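Local coordinates for protein intracellular serine protease (Bacillus licheniformis, PDB 4ZOQ) that probably acts as a subtilisin-like serine endopeptidase of the S8 family, cleaving lanthipeptide precursors at specific peptide bonds, at residues F170-G174 / H191-A195; V199-N205 / I221-G227; Q217-I221 / K322-Y326; R311-L317 / Y328-R332. All blocks are in the same frame, centred on the assembly; numbering follows the deposited sequence.

In the fold
From the N terminus, interaction 1 comes first. It closes the loop from strand 168-172 through helix 180-187 back to strand 189-192. Interaction 2 follows in series and closes the loop between the neighbouring parallel strands 200-205 and 221-226. The two contacts touch through S171, which is hydrogen-bonded to V200 and V202 in the same sheet. Interaction 3 starts inside the loop of interaction 2, shares I221 with it and crosses it, joining 217-221 to 322-326 far along the chain. Interaction 4 crosses interaction 3 in turn and ties the end of helix 303-313 to 328-332. Its Y328 and G329 bond to E222 and T224, linking the C-terminal loop to the edge strand.

Interaction 1: residues F170-G174 / H191-A195; sequences FSSAG and HLPSA
With chi1 at -173°, CG of H191 stands opposite its own backbone N, and the imidazole is carried to the end of strand 168-172. There CE1 lies 3.3 Å from S172 O, which sits at the ring edge near the plane. S171 has a similar first torsion, chi1 -159°, and its OG comes 3.4 Å from P193 CG. A cis peptide bond precedes P193. S194 fits between these two points, with CB 3.5 Å from S172 O.

The firm side-chain bond lies within 191-195. H191 ND1 donates to S194 OG at 2.7 Å, in the plane of the ring, which helps hold the ring's rotation. S194 OG also bonds to the E220 carboxylate. A173 O lies 3.3 Å from H191 ND1, but the angle is too poor for a hydrogen bond; N216 serves this carbonyl instead. S171 OG is bonded to I136 O on the neighbouring strand 133-136.

The site is close to the predicted charge relay, with the side chain of S172 about 5 Å from that of S276. No hydrogen bond spans the two segments. The contact therefore rests on carbon atoms set against carbonyl and hydroxyl oxygens, while S171 OG, S194 OG and A173 O have partners outside the two segments.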
loop_
_atom_site.group_PDB
_atom_site.type_symbol
_atom_site.label_atom_id
_atom_site.label_comp_id
_atom_site.label_asym_id
_atom_site.label_seq_id
_atom_site.Cartn_x
_atom_site.Cartn_y
_atom_site.Cartn_z
ATOM N N PHE B 170 0.919 4.276 -3.863
ATOM C CA PHE B 170 1.081 4.815 -2.530
ATOM C C PHE B 170 1.671 3.726 -1.658
ATOM O O PHE B 170 1.283 2.568 -1.778
ATOM C CB PHE B 170 -0.260 5.294 -1.992
ATOM C CG PHE B 170 -0.844 6.417 -2.790
ATOM C CD1 PHE B 170 -0.440 7.727 -2.579
ATOM C CD2 PHE B 170 -1.743 6.150 -3.806
ATOM C CE1 PHE B 170 -0.952 8.750 -3.338
ATOM C CE2 PHE B 170 -2.267 7.170 -4.568
ATOM C CZ PHE B 170 -1.864 8.474 -4.328
ATOM N N SER B 171 2.616 4.097 -0.793
ATOM C CA SER B 171 3.296 3.121 0.043
ATOM C C SER B 171 3.470 3.618 1.477
ATOM O O SER B 171 3.691 4.794 1.701
ATOM C CB SER B 171 4.672 2.811 -0.559
ATOM O OG SER B 171 5.136 1.573 -0.089
ATOM N N SER B 172 3.420 2.713 2.440
ATOM C CA SER B 172 3.660 3.091 3.829
ATOM C C SER B 172 5.141 3.366 4.076
ATOM O O SER B 172 6.014 2.673 3.536
ATOM C CB SER B 172 3.139 2.017 4.772
ATOM O OG SER B 172 3.650 0.759 4.405
ATOM N N ALA B 173 5.423 4.415 4.844
ATOM C CA ALA B 173 6.796 4.848 5.045
ATOM C C ALA B 173 7.537 3.949 6.026
ATOM O O ALA B 173 8.749 3.932 6.059
ATOM C CB ALA B 173 6.825 6.276 5.518
ATOM N N GLY B 174 6.808 3.203 6.831
ATOM C CA GLY B 174 7.444 2.307 7.772
ATOM C C GLY B 174 7.361 2.793 9.199
ATOM O O GLY B 174 7.248 3.998 9.453
ATOM N N HIS B 191 14.269 1.710 2.475
ATOM C CA HIS B 191 12.969 1.076 2.703
ATOM C C HIS B 191 12.263 1.018 1.350
ATOM O O HIS B 191 12.008 2.062 0.752
ATOM C CB HIS B 191 12.138 1.855 3.749
ATOM C CG HIS B 191 10.853 1.186 4.155
ATOM N ND1 HIS B 191 9.611 1.700 3.832
ATOM C CD2 HIS B 191 10.617 0.066 4.881
ATOM C CE1 HIS B 191 8.669 0.926 4.340
ATOM N NE2 HIS B 191 9.253 -0.078 4.972
ATOM N N LEU B 192 11.935 -0.184 0.883
ATOM C CA LEU B 192 11.376 -0.390 -0.462
ATOM C C LEU B 192 9.980 -1.007 -0.359
ATOM O O LEU B 192 9.779 -1.942 0.424
ATOM C CB LEU B 192 12.302 -1.297 -1.252
ATOM C CG LEU B 192 13.726 -0.782 -1.469
ATOM C CD1 LEU B 192 14.564 -1.877 -2.012
ATOM C CD2 LEU B 192 13.688 0.324 -2.475
ATOM N N PRO B 193 9.016 -0.536 -1.182
ATOM C CA PRO B 193 9.178 0.371 -2.327
ATOM C C PRO B 193 9.058 1.858 -2.024
ATOM O O PRO B 193 9.117 2.666 -2.952
ATOM C CB PRO B 193 8.017 -0.039 -3.237
ATOM C CG PRO B 193 6.898 -0.415 -2.255
ATOM C CD PRO B 193 7.626 -1.038 -1.062
ATOM N N SER B 194 8.906 2.221 -0.756
ATOM C CA SER B 194 8.597 3.609 -0.383
ATOM C C SER B 194 9.676 4.601 -0.820
ATOM O O SER B 194 9.382 5.771 -1.072
ATOM C CB SER B 194 8.351 3.714 1.131
ATOM O OG SER B 194 9.553 3.588 1.854
ATOM N N ALA B 195 10.925 4.145 -0.898
ATOM C CA ALA B 195 12.019 5.035 -1.280
ATOM C C ALA B 195 12.094 5.304 -2.787
ATOM O O ALA B 195 12.771 6.230 -3.210
ATOM C CB ALA B 195 13.325 4.468 -0.810
#

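Interaction 2: residues V199-N205 / I221-G227; sequences VVSVGSN and IEFTAPG
G203 and N205 are bonded to F223 and A225 in the tight part of this contact. G203 N donates to F223 O at 2.9 Å, with the donor in the carbonyl plane. A225 N returns a bond to G203 O, and N205 N bonds to A225 O at 2.9 Å, from above the carbonyl plane. The T224 side chain lies beside G203, where no side chain intervenes. T224 OG1 is buried and has no hydrogen-bond partner in the model. Further on, S204 OG lies 3.1 Å from G227 CA, and Y214 and S212 bond to this hydroxyl.

These are the last two parallel strands of the subtilase central sheet, and 221-226 is its outermost strand in this chain. V202 and A225 lie on the face covered by helix 275-297.

At the other end E222 N still makes a straight bond to S201 O (2.9 Å, 175°). The looseness lies around it. F223 N reaches the same oxygen only weakly, at 3.5 Å. E222 is partly exposed, and a water links its OE2 to V199 O, the latter bond being weak, while its OE1 bonds to H307. V200 CG1 is anti to its backbone N (chi1 -179°) and meets the edge of the F223 ring at CD2, 3.6 Å away.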
loop_
_atom_site.group_PDB
_atom_site.type_symbol
_atom_site.label_atom_id
_atom_site.label_comp_id
_atom_site.label_asym_id
_atom_site.label_seq_id
_atom_site.Cartn_x
_atom_site.Cartn_y
_atom_site.Cartn_z
ATOM N N VAL B 199 6.964 6.320 -6.471
ATOM C CA VAL B 199 6.197 5.771 -5.369
ATOM C C VAL B 199 5.986 6.875 -4.302
ATOM O O VAL B 199 6.934 7.555 -3.902
ATOM C CB VAL B 199 6.894 4.553 -4.746
ATOM C CG1 VAL B 199 6.172 4.126 -3.497
ATOM C CG2 VAL B 199 7.014 3.398 -5.770
ATOM N N VAL B 200 4.737 7.081 -3.896
ATOM C CA VAL B 200 4.390 8.107 -2.912
ATOM C C VAL B 200 4.503 7.552 -1.486
ATOM O O VAL B 200 3.660 6.756 -1.043
ATOM C CB VAL B 200 2.963 8.614 -3.148
ATOM C CG1 VAL B 200 2.597 9.711 -2.146
ATOM C CG2 VAL B 200 2.801 9.116 -4.598
ATOM N N SER B 201 5.523 7.984 -0.751
ATOM C CA SER B 201 5.745 7.464 0.595
ATOM C C SER B 201 4.875 8.203 1.645
ATOM O O SER B 201 4.908 9.425 1.726
ATOM C CB SER B 201 7.220 7.575 0.943
ATOM O OG SER B 201 7.472 7.003 2.196
ATOM N N VAL B 202 4.091 7.460 2.433
ATOM C CA VAL B 202 3.117 8.056 3.350
ATOM C C VAL B 202 3.399 7.706 4.830
ATOM O O VAL B 202 3.466 6.522 5.200
ATOM C CB VAL B 202 1.659 7.612 2.993
ATOM C CG1 VAL B 202 0.632 8.239 3.920
ATOM C CG2 VAL B 202 1.322 7.911 1.528
ATOM N N GLY B 203 3.534 8.741 5.659
ATOM C CA GLY B 203 3.722 8.601 7.094
ATOM C C GLY B 203 2.424 8.747 7.868
ATOM O O GLY B 203 1.362 8.984 7.293
ATOM N N SER B 204 2.502 8.628 9.182
ATOM C CA SER B 204 1.305 8.585 9.995
ATOM C C SER B 204 1.287 9.712 11.033
ATOM O O SER B 204 2.271 9.890 11.736
ATOM C CB SER B 204 1.200 7.229 10.703
ATOM O OG SER B 204 0.148 7.251 11.672
ATOM N N ASN B 205 0.203 10.492 11.101
ATOM C CA ASN B 205 0.100 11.490 12.155
ATOM C C ASN B 205 -0.952 11.079 13.217
ATOM O O ASN B 205 -1.734 10.137 13.040
ATOM C CB ASN B 205 -0.214 12.902 11.591
ATOM C CG ASN B 205 -1.587 13.004 10.906
ATOM O OD1 ASN B 205 -1.705 12.841 9.695
ATOM N ND2 ASN B 205 -2.632 13.265 11.691
ATOM N N ILE B 221 9.359 11.145 2.389
ATOM C CA ILE B 221 7.987 11.296 2.869
ATOM C C ILE B 221 7.287 12.375 2.044
ATOM O O ILE B 221 7.815 13.490 1.923
ATOM C CB ILE B 221 7.906 11.734 4.313
ATOM C CG1 ILE B 221 8.759 10.870 5.242
ATOM C CG2 ILE B 221 6.426 11.789 4.750
ATOM C CD1 ILE B 221 8.317 9.471 5.398
ATOM N N GLU B 222 6.133 12.054 1.461
ATOM C CA GLU B 222 5.413 13.035 0.660
ATOM C C GLU B 222 4.155 13.519 1.317
ATOM O O GLU B 222 3.765 14.682 1.149
ATOM C CB GLU B 222 5.033 12.488 -0.714
ATOM C CG GLU B 222 6.201 12.397 -1.629
ATOM C CD GLU B 222 5.785 12.339 -3.060
ATOM O OE1 GLU B 222 5.018 13.239 -3.465
ATOM O OE2 GLU B 222 6.191 11.385 -3.760
ATOM N N PHE B 223 3.499 12.605 2.024
ATOM C CA PHE B 223 2.271 12.931 2.704
ATOM C C PHE B 223 2.188 12.199 4.024
ATOM O O PHE B 223 2.919 11.263 4.308
ATOM C CB PHE B 223 1.043 12.567 1.896
ATOM C CG PHE B 223 0.924 13.271 0.597
ATOM C CD1 PHE B 223 0.535 14.601 0.546
ATOM C CD2 PHE B 223 1.138 12.575 -0.596
ATOM C CE1 PHE B 223 0.396 15.237 -0.656
ATOM C CE2 PHE B 223 0.997 13.202 -1.803
ATOM C CZ PHE B 223 0.628 14.543 -1.845
ATOM N N THR B 224 1.204 12.626 4.780
ATOM C CA THR B 224 0.880 12.058 6.048
ATOM C C THR B 224 -0.632 11.798 6.109
ATOM O O THR B 224 -1.413 12.403 5.355
ATOM C CB THR B 224 1.434 13.041 7.121
ATOM O OG1 THR B 224 2.628 12.497 7.705
ATOM C CG2 THR B 224 0.471 13.372 8.136
ATOM N N ALA B 225 -1.048 10.845 6.939
ATOM C CA ALA B 225 -2.476 10.642 7.183
ATOM C C ALA B 225 -2.678 10.127 8.617
ATOM O O ALA B 225 -1.746 9.588 9.224
ATOM C CB ALA B 225 -3.082 9.689 6.154
ATOM N N PRO B 226 -3.881 10.340 9.178
ATOM C CA PRO B 226 -4.063 9.926 10.578
ATOM C C PRO B 226 -4.082 8.402 10.807
ATOM O O PRO B 226 -5.091 7.729 10.602
ATOM C CB PRO B 226 -5.418 10.557 10.948
ATOM C CG PRO B 226 -6.105 10.852 9.656
ATOM C CD PRO B 226 -5.009 11.156 8.684
ATOM N N GLY B 227 -2.941 7.875 11.227
ATOM C CA GLY B 227 -2.808 6.470 11.564
ATOM C C GLY B 227 -2.715 6.201 13.070
ATOM O O GLY B 227 -2.528 5.058 13.470
HETATM O O HOH W 1 6.744 9.746 -5.650
#

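Interaction 3: residues Q217-I221 / K322-Y326; sequences QGREI and KDVIY
G218 N donates to V324 O at 2.8 Å. The bond is nearly straight (163°) and uses a lone pair in the carbonyl plane. The second polar link is the K322 ammonium. The chain of K322 runs extended to CE, and a bend at chi4 (-57°) turns NZ to the backbone of 217-221. NZ bonds to I221 O at 3.0 Å, with the donor tilted from the carbonyl plane, and makes a weak bond to R219 O. A water lies within hydrogen-bonding distance of G218 O and D323 O; not every acceptor near it can take a proton.

Segment 217-221 leads into edge strand 221-226 of the subtilase sheet, and 322-326 lies in the loop between helices 303-313 and 333-338. G218 to I221 is a type I beta turn. D323 forms an Asx turn: OD2 takes I325 N and also Y326 N (3.0 Å), both from the same face of the carboxylate.

Packing surrounds this polar centre. The extended Q217 side chain lies alongside I325, with OE1 3.4 Å from I325 CG1. R219 CG runs beside V324 CG2 at 4.1 Å, and its guanidinium goes on to a salt bridge with D181. I221 CG2 reaches the I325 carbonyl, with O at 3.9 Å. At the outer edge the K322 ammonium also makes a cation-pi contact with Y328.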
loop_
_atom_site.group_PDB
_atom_site.type_symbol
_atom_site.label_atom_id
_atom_site.label_comp_id
_atom_site.label_asym_id
_atom_site.label_seq_id
_atom_site.Cartn_x
_atom_site.Cartn_y
_atom_site.Cartn_z
ATOM N N GLN B 217 10.712 8.964 8.960
ATOM C CA GLN B 217 10.850 10.328 8.471
ATOM C C GLN B 217 11.940 10.343 7.429
ATOM O O GLN B 217 12.770 9.446 7.404
ATOM C CB GLN B 217 11.194 11.274 9.639
ATOM C CG GLN B 217 10.164 11.203 10.760
ATOM C CD GLN B 217 10.437 12.148 11.936
ATOM O OE1 GLN B 217 11.359 12.955 11.902
ATOM N NE2 GLN B 217 9.592 12.073 12.962
ATOM N N GLY B 218 11.979 11.393 6.614
ATOM C CA GLY B 218 12.993 11.519 5.581
ATOM C C GLY B 218 12.509 12.337 4.405
ATOM O O GLY B 218 11.330 12.663 4.322
ATOM N N ARG B 219 13.418 12.651 3.483
ATOM C CA ARG B 219 13.083 13.457 2.327
ATOM C C ARG B 219 12.073 12.759 1.422
ATOM O O ARG B 219 11.414 13.421 0.634
ATOM C CB ARG B 219 14.348 13.810 1.542
ATOM C CG ARG B 219 15.345 14.608 2.368
ATOM C CD ARG B 219 16.560 15.062 1.572
ATOM N NE ARG B 219 17.704 15.164 2.464
ATOM C CZ ARG B 219 18.557 14.184 2.711
ATOM N NH1 ARG B 219 18.482 13.043 2.047
ATOM N NH2 ARG B 219 19.541 14.376 3.571
ATOM N N GLU B 220 11.997 11.429 1.520
ATOM C CA GLU B 220 11.076 10.629 0.710
ATOM C C GLU B 220 9.620 10.772 1.131
ATOM O O GLU B 220 8.749 10.544 0.306
ATOM C CB GLU B 220 11.451 9.138 0.743
ATOM C CG GLU B 220 11.082 8.426 2.029
ATOM C CD GLU B 220 11.306 6.916 1.958
ATOM O OE1 GLU B 220 12.463 6.503 1.676
ATOM O OE2 GLU B 220 10.332 6.147 2.186
ATOM N N ILE B 221 9.359 11.145 2.389
ATOM C CA ILE B 221 7.987 11.296 2.869
ATOM C C ILE B 221 7.287 12.375 2.044
ATOM O O ILE B 221 7.815 13.490 1.923
ATOM C CB ILE B 221 7.906 11.734 4.313
ATOM C CG1 ILE B 221 8.759 10.870 5.242
ATOM C CG2 ILE B 221 6.426 11.789 4.750
ATOM C CD1 ILE B 221 8.317 9.471 5.398
ATOM N N LYS B 322 7.636 21.609 2.404
ATOM C CA LYS B 322 7.817 20.184 2.371
ATOM C C LYS B 322 8.945 19.841 3.328
ATOM O O LYS B 322 10.073 20.264 3.142
ATOM C CB LYS B 322 8.113 19.699 0.960
ATOM C CG LYS B 322 8.168 18.198 0.842
ATOM C CD LYS B 322 8.512 17.764 -0.575
ATOM C CE LYS B 322 8.404 16.255 -0.714
ATOM N NZ LYS B 322 9.280 15.526 0.257
ATOM N N ASP B 323 8.594 19.215 4.437
ATOM C CA ASP B 323 9.579 18.834 5.423
ATOM C C ASP B 323 9.788 17.332 5.527
ATOM O O ASP B 323 9.054 16.526 4.961
ATOM C CB ASP B 323 9.247 19.397 6.804
ATOM C CG ASP B 323 7.869 19.044 7.260
ATOM O OD1 ASP B 323 6.902 19.569 6.689
ATOM O OD2 ASP B 323 7.775 18.156 8.133
ATOM N N VAL B 324 10.837 16.986 6.249
ATOM C CA VAL B 324 11.280 15.619 6.463
ATOM C C VAL B 324 10.323 14.808 7.375
ATOM O O VAL B 324 10.320 13.576 7.344
ATOM C CB VAL B 324 12.735 15.676 7.059
ATOM C CG1 VAL B 324 13.058 14.522 7.965
ATOM C CG2 VAL B 324 13.763 15.835 5.946
ATOM N N ILE B 325 9.442 15.480 8.109
ATOM C CA ILE B 325 8.515 14.772 8.998
ATOM C C ILE B 325 7.147 14.451 8.343
ATOM O O ILE B 325 6.700 13.311 8.339
ATOM C CB ILE B 325 8.294 15.591 10.275
ATOM C CG1 ILE B 325 9.627 15.783 11.010
ATOM C CG2 ILE B 325 7.273 14.927 11.188
ATOM C CD1 ILE B 325 9.528 16.759 12.210
ATOM N N TYR B 326 6.540 15.460 7.740
ATOM C CA TYR B 326 5.200 15.379 7.188
ATOM C C TYR B 326 5.155 15.375 5.672
ATOM O O TYR B 326 4.081 15.286 5.112
ATOM C CB TYR B 326 4.354 16.576 7.655
ATOM C CG TYR B 326 4.245 16.680 9.134
ATOM C CD1 TYR B 326 3.274 15.973 9.832
ATOM C CD2 TYR B 326 5.139 17.476 9.851
ATOM C CE1 TYR B 326 3.191 16.070 11.183
ATOM C CE2 TYR B 326 5.064 17.577 11.199
ATOM C CZ TYR B 326 4.096 16.877 11.862
ATOM O OH TYR B 326 4.033 16.969 13.222
HETATM O O HOH W 2 10.045 14.735 3.090
#

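Interaction 4: residues R311-L317 / Y328-R332; sequences RKSALDL and YGEVR
R311 and Y328 meet at the end of helix 303-313, where the chain leaves the helix and pairs with 328-332 through a single antiparallel bridge. L315 and E330 form this hydrogen-bonded pair: L315 N donates to E330 O at 2.7 Å, and E330 N donates to L315 O at 2.9 Å. G329 fits closely beside it, with CA 3.2 Å from L315 O.

The side chains are set obliquely around the bridge. R311 lays its aliphatic part over one face of the Y328 ring. Its CD is 3.5 Å from the ring centroid and only 16° off the normal, a CH-pi contact. CG and CD do the touching; past CD the chain bends at chi3 (82°), and the guanidinium plane lies 52° from that of the ring.

On the far side of the bridge R332 is the flat group. L315 CB sits over the centre of one guanidinium face. S313 O lies in plane at the edge, where NH2 makes a weak bond of 3.4 Å. L317 crosses E330, with CD1 3.5 Å from OE1, while OE2 of E330 makes a weak bond to N205.

R332 is also the N-cap residue of helix 333-338, so the contact joins one helix end to the next helix start. S313 OG is bonded to I309 O within its own helix. A water donates to this OG and accepts from R332 N at 3.0 Å.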
loop_
_atom_site.group_PDB
_atom_site.type_symbol
_atom_site.label_atom_id
_atom_site.label_comp_id
_atom_site.label_asym_id
_atom_site.label_seq_id
_atom_site.Cartn_x
_atom_site.Cartn_y
_atom_site.Cartn_z
ATOM N N ARG B 311 -1.411 17.312 -3.276
ATOM C CA ARG B 311 -0.384 18.193 -2.747
ATOM C C ARG B 311 -0.943 19.562 -2.315
ATOM O O ARG B 311 -0.706 19.996 -1.207
ATOM C CB ARG B 311 0.737 18.343 -3.770
ATOM C CG ARG B 311 1.771 19.386 -3.408
ATOM C CD ARG B 311 2.942 19.289 -4.349
ATOM N NE ARG B 311 2.713 19.970 -5.620
ATOM C CZ ARG B 311 2.873 21.274 -5.836
ATOM N NH1 ARG B 311 3.233 22.089 -4.845
ATOM N NH2 ARG B 311 2.650 21.755 -7.054
ATOM N N LYS B 312 -1.756 20.197 -3.141
ATOM C CA LYS B 312 -2.235 21.523 -2.793
ATOM C C LYS B 312 -3.296 21.524 -1.697
ATOM O O LYS B 312 -3.498 22.538 -1.038
ATOM C CB LYS B 312 -2.797 22.229 -4.031
ATOM C CG LYS B 312 -1.737 22.607 -5.036
ATOM C CD LYS B 312 -1.081 23.911 -4.546
ATOM C CE LYS B 312 -0.257 24.598 -5.626
ATOM N NZ LYS B 312 0.782 25.478 -5.019
ATOM N N SER B 313 -3.956 20.393 -1.468
ATOM C CA SER B 313 -4.991 20.353 -0.442
ATOM C C SER B 313 -4.485 19.867 0.924
ATOM O O SER B 313 -5.230 19.837 1.904
ATOM C CB SER B 313 -6.165 19.490 -0.917
ATOM O OG SER B 313 -5.769 18.173 -1.239
ATOM N N ALA B 314 -3.240 19.434 0.973
ATOM C CA ALA B 314 -2.691 18.896 2.207
ATOM C C ALA B 314 -2.505 19.974 3.273
ATOM O O ALA B 314 -2.158 21.095 2.976
ATOM C CB ALA B 314 -1.356 18.186 1.941
ATOM N N LEU B 315 -2.727 19.617 4.527
ATOM C CA LEU B 315 -2.428 20.524 5.603
ATOM C C LEU B 315 -0.931 20.583 5.898
ATOM O O LEU B 315 -0.347 19.594 6.337
ATOM C CB LEU B 315 -3.201 20.122 6.864
ATOM C CG LEU B 315 -2.974 20.994 8.097
ATOM C CD1 LEU B 315 -3.433 22.428 7.786
ATOM C CD2 LEU B 315 -3.773 20.413 9.259
ATOM N N ASP B 316 -0.333 21.754 5.681
ATOM C CA ASP B 316 1.083 21.989 5.926
ATOM C C ASP B 316 1.369 22.079 7.431
ATOM O O ASP B 316 0.976 23.032 8.098
ATOM C CB ASP B 316 1.546 23.248 5.213
ATOM C CG ASP B 316 3.057 23.507 5.377
ATOM O OD1 ASP B 316 3.732 22.815 6.172
ATOM O OD2 ASP B 316 3.581 24.396 4.676
ATOM N N LEU B 317 1.964 21.015 7.951
ATOM C CA LEU B 317 2.324 20.873 9.348
ATOM C C LEU B 317 3.846 21.006 9.513
ATOM O O LEU B 317 4.591 21.023 8.521
ATOM C CB LEU B 317 1.815 19.519 9.883
ATOM C CG LEU B 317 0.278 19.334 9.866
ATOM C CD1 LEU B 317 -0.162 17.852 9.964
ATOM C CD2 LEU B 317 -0.409 20.159 10.948
ATOM N N TYR B 328 4.625 16.977 2.185
ATOM C CA TYR B 328 3.785 18.132 1.846
ATOM C C TYR B 328 2.730 18.367 2.911
ATOM O O TYR B 328 2.066 19.391 2.894
ATOM C CB TYR B 328 3.085 17.943 0.499
ATOM C CG TYR B 328 4.017 17.911 -0.679
ATOM C CD1 TYR B 328 4.698 19.059 -1.076
ATOM C CD2 TYR B 328 4.240 16.740 -1.386
ATOM C CE1 TYR B 328 5.560 19.047 -2.148
ATOM C CE2 TYR B 328 5.116 16.712 -2.467
ATOM C CZ TYR B 328 5.774 17.871 -2.839
ATOM O OH TYR B 328 6.644 17.867 -3.907
ATOM N N GLY B 329 2.524 17.390 3.796
ATOM C CA GLY B 329 1.586 17.557 4.898
ATOM C C GLY B 329 0.494 16.495 4.978
ATOM O O GLY B 329 0.535 15.443 4.293
ATOM N N GLU B 330 -0.506 16.770 5.806
ATOM C CA GLU B 330 -1.589 15.823 6.016
ATOM C C GLU B 330 -2.666 15.924 4.964
ATOM O O GLU B 330 -3.213 17.014 4.713
ATOM C CB GLU B 330 -2.223 16.032 7.374
ATOM C CG GLU B 330 -3.317 15.027 7.705
ATOM C CD GLU B 330 -3.826 15.255 9.106
ATOM O OE1 GLU B 330 -3.163 16.032 9.815
ATOM O OE2 GLU B 330 -4.830 14.646 9.525
ATOM N N VAL B 331 -2.905 14.798 4.301
ATOM C CA VAL B 331 -3.985 14.668 3.340
ATOM C C VAL B 331 -5.365 14.747 3.997
ATOM O O VAL B 331 -5.605 14.127 5.013
ATOM C CB VAL B 331 -3.871 13.329 2.549
ATOM C CG1 VAL B 331 -5.164 13.036 1.763
ATOM C CG2 VAL B 331 -2.675 13.389 1.624
ATOM N N ARG B 332 -6.263 15.514 3.402
ATOM C CA ARG B 332 -7.652 15.595 3.865
ATOM C C ARG B 332 -8.559 15.479 2.662
ATOM O O ARG B 332 -8.584 16.376 1.804
ATOM C CB ARG B 332 -7.922 16.891 4.630
ATOM C CG ARG B 332 -7.155 17.005 5.961
ATOM C CD ARG B 332 -7.313 18.423 6.509
ATOM N NE ARG B 332 -6.750 19.375 5.545
ATOM C CZ ARG B 332 -6.725 20.699 5.705
ATOM N NH1 ARG B 332 -7.258 21.238 6.803
ATOM N NH2 ARG B 332 -6.178 21.476 4.756
HETATM O O HOH W 3 -4.803 16.471 0.908
HETATM O O HOH W 4 -5.246 18.365 3.893
#